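Local coordinates for cellulose biosynthesis protein BcsG (Salmonella typhimurium LT2, PDB 5OLT), which is required for cellulose biosynthesis and is seen here as its extramembrane, zinc-binding domain of the alkaline phosphatase family, at residues W33-T36 / F37-A40; P117-T120 / R121-Q124. One frame throughout, in Å; residues are numbered along the deposited sequence. Where two conformers were deposited one is given.

Contact 1: W33-T36 / F37-A40; sequences WLNT and FYAA
Trp33 and Phe37 meet one turn apart on helix 27-42, a regular alpha-helix held here by four i to i+4 backbone hydrogen bonds. The tight side is aromatic and apolar. Phe37 lays its CB over one face of the Trp33 indole, 4.2 Å from the centroid of the six-membered ring and 15° off its normal, which meets the geometry of a CH-pi contact. The two rings run nearly parallel, with planes at 18°, but are slid so far along each other that they barely overlap. Both residues have CG anti to the backbone N (chi1 -176° for Trp33), which sends the two rings off the same flank of the helix. Tyr365 of strand 360-365 meets Trp33 edge-to-face, Val354 of the loop before strand 355-357 touches the side chains of Trp33 and Phe37, and Trp33 NE1 is hydrogen-bonded to Pro19 O. Next to it, Leu34 packs against the phenol of Tyr38, with Leu34 CG 3.7 Å from Tyr38 CE2. The carbonyl O of Leu34 lies over a face of the same ring. Asn35, Thr36 and Ala39 make up the loose, solvent-exposed side. There Asn35 OD1 comes only to 4.0 Å from Tyr38 CD2, near the ring plane, and Thr36 OG1 is hydrogen-bonded to Ala32 O. The hydroxyl of the partly exposed Tyr38 is hydrogen-bonded to Glu356 OE2, and Leu34 CD2 sits 3.6 Å from Tyr38 OH.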
ATOM      1  N   TRP A  33      12.545  22.422   0.479  1.00 10.78           N
ATOM      2  CA  TRP A  33      12.733  20.980   0.517  1.00 10.83           C
ATOM      3  C   TRP A  33      11.523  20.255  -0.106  1.00  9.87           C
ATOM      4  O   TRP A  33      11.713  19.325  -0.914  1.00 10.65           O
ATOM      5  CB  TRP A  33      13.004  20.485   1.951  1.00 10.95           C
ATOM      6  CG  TRP A  33      13.290  19.024   1.954  1.00 11.91           C
ATOM      7  CD1 TRP A  33      14.497  18.426   1.797  1.00 14.20           C
ATOM      8  CD2 TRP A  33      12.323  17.961   2.043  1.00 10.87           C
ATOM      9  NE1 TRP A  33      14.350  17.065   1.765  1.00 15.13           N
ATOM     10  CE2 TRP A  33      13.028  16.751   1.924  1.00 12.07           C
ATOM     11  CE3 TRP A  33      10.918  17.926   2.220  1.00 11.32           C
ATOM     12  CZ2 TRP A  33      12.382  15.503   1.971  1.00 12.66           C
ATOM     13  CZ3 TRP A  33      10.277  16.682   2.250  1.00 12.35           C
ATOM     14  CH2 TRP A  33      11.007  15.497   2.131  1.00 12.96           C
ATOM     15  N   LEU A  34      10.316  20.694   0.256  1.00  9.79           N
ATOM     16  CA  LEU A  34       9.138  20.037  -0.296  1.00  9.73           C
ATOM     17  C   LEU A  34       9.059  20.178  -1.822  1.00  9.96           C
ATOM     18  O   LEU A  34       8.723  19.221  -2.520  1.00 10.12           O
ATOM     19  CB  LEU A  34       7.873  20.541   0.389  1.00 10.78           C
ATOM     20  CG  LEU A  34       6.544  19.866  -0.017  1.00  9.78           C
ATOM     21  CD1 LEU A  34       6.517  18.387   0.437  1.00 11.60           C
ATOM     22  CD2 LEU A  34       5.356  20.611   0.559  1.00 11.08           C
ATOM     23  N   ASN A  35       9.331  21.392  -2.331  1.00  9.76           N
ATOM     24  CA  ASN A  35       9.353  21.560  -3.759  1.00 10.22           C
ATOM     25  C   ASN A  35      10.419  20.692  -4.434  1.00  9.38           C
ATOM     26  O   ASN A  35      10.181  20.146  -5.512  1.00  9.59           O
ATOM     27  CB  ASN A  35       9.508  23.050  -4.127  1.00 12.13           C
ATOM     28  CG  ASN A  35       8.175  23.778  -4.162  1.00 15.12           C
ATOM     29  OD1 ASN A  35       7.189  23.265  -4.689  1.00 20.48           O
ATOM     30  ND2 ASN A  35       8.132  24.956  -3.563  1.00 17.46           N
ATOM     31  N   THR A  36      11.569  20.540  -3.764  1.00 10.01           N
ATOM     32  CA  THR A  36      12.663  19.665  -4.255  1.00 10.13           C
ATOM     33  C   THR A  36      12.201  18.202  -4.292  1.00 10.09           C
ATOM     34  O   THR A  36      12.454  17.499  -5.262  1.00 10.71           O
ATOM     35  CB  THR A  36      13.919  19.848  -3.401  1.00 10.55           C
ATOM     36  OG1 THR A  36      14.299  21.217  -3.507  1.00 11.65           O
ATOM     37  CG2 THR A  36      15.063  18.974  -3.905  1.00 11.87           C
ATOM     38  N   PHE A  37      11.479  17.794  -3.236  1.00  9.99           N
ATOM     39  CA  PHE A  37      10.889  16.458  -3.199  1.00  9.98           C
ATOM     40  C   PHE A  37       9.906  16.265  -4.366  1.00  9.39           C
ATOM     41  O   PHE A  37       9.989  15.280  -5.090  1.00 10.42           O
ATOM     42  CB  PHE A  37      10.221  16.254  -1.829  1.00 10.10           C
ATOM     43  CG  PHE A  37       9.335  15.016  -1.727  1.00  9.78           C
ATOM     44  CD1 PHE A  37       9.875  13.768  -1.432  1.00  9.99           C
ATOM     45  CD2 PHE A  37       7.960  15.116  -1.910  1.00 10.48           C
ATOM     46  CE1 PHE A  37       9.062  12.630  -1.320  1.00 10.75           C
ATOM     47  CE2 PHE A  37       7.140  13.992  -1.828  1.00 10.47           C
ATOM     48  CZ  PHE A  37       7.690  12.753  -1.512  1.00  9.93           C
ATOM     49  N   TYR A  38       8.997  17.224  -4.590  1.00  9.26           N
ATOM     50  CA  TYR A  38       8.037  17.067  -5.669  1.00  9.51           C
ATOM     51  C   TYR A  38       8.745  16.951  -7.016  1.00 10.20           C
ATOM     52  O   TYR A  38       8.349  16.158  -7.848  1.00 11.05           O
ATOM     53  CB  TYR A  38       7.073  18.252  -5.740  1.00 10.40           C
ATOM     54  CG  TYR A  38       6.045  18.348  -4.633  1.00  9.72           C
ATOM     55  CD1 TYR A  38       5.458  17.201  -4.041  1.00 12.32           C
ATOM     56  CD2 TYR A  38       5.611  19.612  -4.187  1.00 10.66           C
ATOM     57  CE1 TYR A  38       4.473  17.347  -3.033  1.00 12.20           C
ATOM     58  CE2 TYR A  38       4.654  19.749  -3.196  1.00 11.47           C
ATOM     59  CZ  TYR A  38       4.079  18.629  -2.637  1.00 11.56           C
ATOM     60  OH  TYR A  38       3.126  18.795  -1.674  1.00 14.10           O
ATOM     61  N   ALA A  39       9.788  17.777  -7.220  1.00  9.64           N
ATOM     62  CA  ALA A  39      10.520  17.756  -8.504  1.00 10.19           C
ATOM     63  C   ALA A  39      11.166  16.407  -8.710  1.00 10.52           C
ATOM     64  O   ALA A  39      11.063  15.841  -9.792  1.00 13.11           O
ATOM     65  CB  ALA A  39      11.558  18.861  -8.535  1.00 10.59           C
ATOM     66  N   ALA A  40      11.820  15.885  -7.664  1.00 10.51           N
ATOM     67  CA  ALA A  40      12.512  14.606  -7.816  1.00 11.70           C
ATOM     68  C   ALA A  40      11.502  13.493  -8.064  1.00 12.13           C
ATOM     69  O   ALA A  40      11.723  12.596  -8.884  1.00 12.44           O
ATOM     70  CB  ALA A  40      13.344  14.301  -6.607  1.00 13.95           C
TER

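Contact 2: P117-T120 / R121-Q124; sequences PSHT and RLYQ
The guanidinium of Arg121 carries Pro117 on one face: the proline CB stands 3.7 Å above the plane, over its centre, and Pro117 CA is 3.7 Å from Arg121 NH2. Bends at chi2 and chi3 fold the arginine back along the chain to reach this position. The second pair of flat groups is less regular. The rings of His119 and Tyr123 are inclined at 46°, with Tyr123 CD2 over one face of the imidazole and Tyr123 CE2 3.5 Å from His119 NE2; His119 O lies at the edge of the phenol, in its plane. Tyr123 OH is hydrogen-bonded to Glu159 OE1, and the Tyr123 side chain lies about 11 Å from the bound zinc ion. Both pairs are carried by the short, weakly bonded helix 119-122 and the residues flanking it. Ser118 is its N-cap: chi1 of 65° places OG where it accepts from Arg121 N at 3.3 Å. Leu122 N donates to Ser118 O, and Tyr123 N is hydrogen-bonded to Thr120 O. On the inner side, Leu122 CD2 touches Pro117 CG at 3.6 Å and the leucine leans on Ile107 of helix 102-110. A water 2.9 Å from Arg121 NE accepts from it and from Ser118 N. Proline packing and this shared water hold the arginine here, with a long, weak ion pair to Glu42 beyond that probably offsets its charge modestly.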
ATOM      1  N   PRO A 117       2.961  12.148  -5.963  1.00 10.14           N
ATOM      2  CA  PRO A 117       2.461  13.492  -6.315  1.00 10.51           C
ATOM      3  C   PRO A 117       1.965  14.277  -5.115  1.00 10.80           C
ATOM      4  O   PRO A 117       1.615  13.714  -4.068  1.00 10.83           O
ATOM      5  CB  PRO A 117       1.251  13.183  -7.184  1.00 11.36           C
ATOM      6  CG  PRO A 117       0.712  11.876  -6.670  1.00 14.68           C
ATOM      7  CD  PRO A 117       1.951  11.099  -6.238  1.00 11.54           C
ATOM      8  N   SER A 118       1.871  15.596  -5.281  1.00 11.46           N
ATOM      9  CA  SER A 118       1.098  16.412  -4.337  1.00 11.20           C
ATOM     10  C   SER A 118      -0.353  15.969  -4.322  1.00 11.10           C
ATOM     11  O   SER A 118      -0.834  15.305  -5.259  1.00 11.67           O
ATOM     12  CB  SER A 118       1.190  17.899  -4.727  1.00 12.40           C
ATOM     13  OG  SER A 118       0.547  18.076  -5.989  1.00 13.91           O
ATOM     14  N   HIS A 119      -1.060  16.348  -3.253  1.00 11.04           N
ATOM     15  CA  HIS A 119      -2.454  16.037  -3.174  1.00 11.57           C
ATOM     16  C   HIS A 119      -3.255  16.594  -4.380  1.00 13.24           C
ATOM     17  O   HIS A 119      -4.100  15.885  -4.925  1.00 14.08           O
ATOM     18  CB  HIS A 119      -3.028  16.524  -1.845  1.00 12.17           C
ATOM     19  CG  HIS A 119      -4.453  16.151  -1.656  1.00 12.55           C
ATOM     20  ND1 HIS A 119      -4.843  14.948  -1.107  1.00 12.95           N
ATOM     21  CD2 HIS A 119      -5.590  16.813  -1.965  1.00 14.11           C
ATOM     22  CE1 HIS A 119      -6.165  14.900  -1.048  1.00 13.36           C
ATOM     23  NE2 HIS A 119      -6.644  16.024  -1.571  1.00 14.04           N
ATOM     24  N   THR A 120      -2.958  17.845  -4.747  0.60 15.39           N
ATOM     25  CA  THR A 120      -3.592  18.500  -5.894  0.60 17.91           C
ATOM     26  C   THR A 120      -3.488  17.607  -7.147  0.60 17.39           C
ATOM     27  O   THR A 120      -4.510  17.348  -7.807  0.60 19.26           O
ATOM     28  CB  THR A 120      -2.981  19.897  -6.167  0.60 18.52           C
ATOM     29  OG1 THR A 120      -3.042  20.708  -4.981  0.60 18.08           O
ATOM     30  CG2 THR A 120      -3.738  20.612  -7.284  0.60 20.18           C
ATOM     31  N   ARG A 121      -2.268  17.120  -7.419  1.00 17.36           N
ATOM     32  CA  ARG A 121      -1.950  16.327  -8.625  1.00 17.52           C
ATOM     33  C   ARG A 121      -2.709  14.982  -8.611  1.00 19.26           C
ATOM     34  O   ARG A 121      -3.010  14.389  -9.681  1.00 18.33           O
ATOM     35  CB  ARG A 121      -0.436  16.119  -8.763  1.00 23.55           C
ATOM     36  CG  ARG A 121       0.420  17.125  -9.521  1.00 29.29           C
ATOM     37  CD  ARG A 121       1.381  16.397 -10.537  1.00 29.29           C
ATOM     38  NE  ARG A 121       2.556  15.689  -9.934  1.00 23.37           N
ATOM     39  CZ  ARG A 121       3.010  14.458 -10.216  1.00 22.02           C
ATOM     40  NH1 ARG A 121       2.430  13.686 -11.155  1.00 26.05           N
ATOM     41  NH2 ARG A 121       4.106  13.978  -9.569  1.00 19.51           N
ATOM     42  N   LEU A 122      -3.058  14.481  -7.427  1.00 18.38           N
ATOM     43  CA  LEU A 122      -3.879  13.230  -7.383  1.00 20.15           C
ATOM     44  C   LEU A 122      -5.206  13.281  -8.070  1.00 21.48           C
ATOM     45  O   LEU A 122      -5.761  12.238  -8.464  1.00 24.81           O
ATOM     46  CB  LEU A 122      -4.262  12.821  -5.962  1.00 23.32           C
ATOM     47  CG  LEU A 122      -3.276  12.087  -5.165  1.00 21.50           C
ATOM     48  CD1 LEU A 122      -3.928  11.744  -3.831  1.00 15.70           C
ATOM     49  CD2 LEU A 122      -2.704  10.869  -5.873  1.00 16.78           C
ATOM     50  N   TYR A 123      -5.775  14.493  -8.133  1.00 21.67           N
ATOM     51  CA  TYR A 123      -7.123  14.661  -8.615  1.00 21.40           C
ATOM     52  C   TYR A 123      -7.198  15.148 -10.072  1.00 22.18           C
ATOM     53  O   TYR A 123      -8.262  15.525 -10.553  1.00 25.98           O
ATOM     54  CB  TYR A 123      -7.950  15.499  -7.617  1.00 24.39           C
ATOM     55  CG  TYR A 123      -8.222  14.668  -6.397  1.00 22.36           C
ATOM     56  CD1 TYR A 123      -9.340  13.816  -6.351  1.00 19.35           C
ATOM     57  CD2 TYR A 123      -7.343  14.669  -5.298  1.00 23.17           C
ATOM     58  CE1 TYR A 123      -9.561  12.991  -5.254  1.00 22.95           C
ATOM     59  CE2 TYR A 123      -7.569  13.851  -4.214  1.00 24.49           C
ATOM     60  CZ  TYR A 123      -8.675  13.032  -4.178  1.00 23.22           C
ATOM     61  OH  TYR A 123      -8.913  12.212  -3.086  1.00 27.10           O
ATOM     62  N   GLN A 124      -6.044  15.122 -10.743  1.00 20.44           N
ATOM     63  CA  GLN A 124      -5.907  15.435 -12.143  1.00 22.77           C
ATOM     64  C   GLN A 124      -5.411  14.157 -12.806  1.00 21.38           C
ATOM     65  O   GLN A 124      -4.792  13.336 -12.143  1.00 19.16           O
ATOM     66  CB  GLN A 124      -4.922  16.610 -12.313  1.00 23.53           C
ATOM     67  CG  GLN A 124      -5.387  17.866 -11.541  1.00 28.42           C
ATOM     68  CD  GLN A 124      -4.331  18.932 -11.233  1.00 35.40           C
ATOM     69  OE1 GLN A 124      -3.118  18.739 -11.397  1.00 39.13           O
ATOM     70  NE2 GLN A 124      -4.812  20.089 -10.754  1.00 38.19           N
TER
HETATM   71  O   HOH W   1       3.533  16.708  -7.449  1.00 14.77           O

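Contact 1 precedes contact 2 along the chain, and their centres are 14 Å apart. The first lies on helix 27-42, its centre about 22 Å from the chain centre, against about 17 Å for contact 2, both on the same side of that centre; the second follows helix 102-110 and includes the short helix 119-122, on the flank of the domain built round the seven-stranded mixed sheet. They touch directly, Tyr38 CZ lying 3.6 Å from Ser118 CB. Glu356 of the four-stranded C-terminal sheet ties them together a second way, since its other carboxylate oxygen, OE1, accepts from His119 N. Thus the N-terminal helix, the C-terminal sheet and the flank of the zinc-containing domain are joined at one junction.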